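Local coordinates for hypothetical protein SO0527 (Shewanella oneidensis, PDB 2BBE) that is of uncertain function but belongs to the antibiotic biosynthesis monooxygenase family, so it may act as a monooxygenase, at residues Phe20-Glu24 against Gly25-Ala29. Residues are numbered along the deposited sequence; the frame is centred on the assembly and turned at random. Where two conformers were deposited one is given.
Sequences FLSKE and GKTEA
A type II beta turn from Lys23 to Lys26 joins Ser22, the last residue of strand 8-22, to Thr27, the first of helix 27-35. This is the first strand-to-helix connection of the chain, whose four-stranded antiparallel sheet and family place it in the dimeric alpha/beta barrel clan. Lys26 N donates to Lys23 O across the turn at 3.1 Å, with an N-H...O angle of 151°. Ser22 OG also donates to Lys23 O, at 3.0 Å. The two donors lie each well out of the carbonyl plane, on opposite faces of it, so this one oxygen is gripped twice. Gly25 takes the third position of the turn with a positive phi of 77°, as type II turns favour. Ser22 OG sits between its own backbone N and carbonyl carbon (chi1 81°), which brings it within reach of both Lys23 O and the Thr27 hydroxyl. The hydroxyl of buried Ser22 lies between the strand end and the helix start. Arg60, in the same chain, lies beside the turn, and the Thr27 side chain touches it. Arg60 O is a weak, competing partner of Ser22 OG. Lys26 is the N-cap residue, and its CG packs against Lys23 CB at 3.8 Å. Beside the turn, Ser22 OG approaches Thr27 OG1 to 2.7 Å, a hydrogen-bonding distance.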
# COMPACT_ATOMS: atom_id res chain seq x y z
N PHE A 20 -4.59 -8.88 -19.21
CA PHE A 20 -4.36 -9.92 -20.21
C PHE A 20 -5.52 -10.87 -20.24
O PHE A 20 -5.91 -11.41 -19.20
CB PHE A 20 -3.07 -10.68 -19.89
CG PHE A 20 -1.87 -9.79 -19.79
CD1 PHE A 20 -1.15 -9.43 -20.94
CD2 PHE A 20 -1.51 -9.22 -18.56
CE1 PHE A 20 -0.06 -8.56 -20.86
CE2 PHE A 20 -0.43 -8.36 -18.47
CZ PHE A 20 0.30 -8.03 -19.61
N LEU A 21 -6.10 -11.05 -21.43
CA LEU A 21 -7.21 -12.00 -21.60
C LEU A 21 -6.68 -13.31 -22.15
O LEU A 21 -6.24 -13.36 -23.31
CB LEU A 21 -8.26 -11.44 -22.57
CG LEU A 21 -9.53 -12.28 -22.74
CD1 LEU A 21 -10.40 -12.24 -21.45
CD2 LEU A 21 -10.32 -11.78 -23.93
N SER A 22 -6.72 -14.37 -21.36
CA SER A 22 -6.15 -15.64 -21.82
C SER A 22 -6.99 -16.24 -22.96
O SER A 22 -8.19 -15.94 -23.10
CB SER A 22 -6.00 -16.66 -20.68
OG SER A 22 -7.24 -17.29 -20.44
N LYS A 23 -6.34 -17.05 -23.78
CA LYS A 23 -7.06 -17.94 -24.70
C LYS A 23 -7.82 -19.00 -23.89
O LYS A 23 -7.51 -19.23 -22.71
CB LYS A 23 -6.06 -18.62 -25.65
CG LYS A 23 -5.29 -17.63 -26.54
CD LYS A 23 -4.19 -18.32 -27.36
CE LYS A 23 -3.61 -17.34 -28.41
NZ LYS A 23 -3.06 -18.02 -29.66
N GLU A 24 -8.83 -19.62 -24.52
CA GLU A 24 -9.56 -20.74 -23.93
C GLU A 24 -8.57 -21.80 -23.46
O GLU A 24 -7.66 -22.18 -24.21
CB GLU A 24 -10.54 -21.32 -24.96
CG GLU A 24 -11.42 -22.48 -24.48
CD GLU A 24 -12.37 -22.99 -25.56
OE1 GLU A 24 -11.93 -23.19 -26.71
OE2 GLU A 24 -13.57 -23.21 -25.24
N GLY A 25 -8.73 -22.26 -22.22
CA GLY A 25 -7.89 -23.32 -21.67
C GLY A 25 -6.49 -22.90 -21.23
O GLY A 25 -5.70 -23.75 -20.81
N LYS A 26 -6.18 -21.61 -21.32
CA LYS A 26 -4.83 -21.14 -21.00
C LYS A 26 -4.76 -20.27 -19.75
O LYS A 26 -3.72 -19.70 -19.45
CB LYS A 26 -4.25 -20.34 -22.18
CG LYS A 26 -4.10 -21.12 -23.49
CD LYS A 26 -3.07 -22.26 -23.36
CE LYS A 26 -2.80 -22.94 -24.70
NZ LYS A 26 -1.74 -24.03 -24.59
N THR A 27 -5.87 -20.17 -19.01
CA THR A 27 -5.92 -19.23 -17.89
C THR A 27 -4.95 -19.60 -16.77
O THR A 27 -4.20 -18.75 -16.30
CB THR A 27 -7.34 -19.08 -17.33
OG1 THR A 27 -8.23 -18.77 -18.40
CG2 THR A 27 -7.38 -17.97 -16.28
N GLU A 28 -4.94 -20.87 -16.33
CA GLU A 28 -4.00 -21.30 -15.28
C GLU A 28 -2.54 -21.09 -15.70
O GLU A 28 -1.73 -20.61 -14.91
CB GLU A 28 -4.24 -22.75 -14.89
CG GLU A 28 -5.61 -22.96 -14.26
CD GLU A 28 -5.77 -22.22 -12.94
OE1 GLU A 28 -4.76 -22.07 -12.21
OE2 GLU A 28 -6.90 -21.79 -12.65
N ALA A 29 -2.22 -21.45 -16.95
CA ALA A 29 -0.87 -21.20 -17.51
C ALA A 29 -0.53 -19.69 -17.50
O ALA A 29 0.60 -19.31 -17.20
CB ALA A 29 -0.75 -21.78 -18.92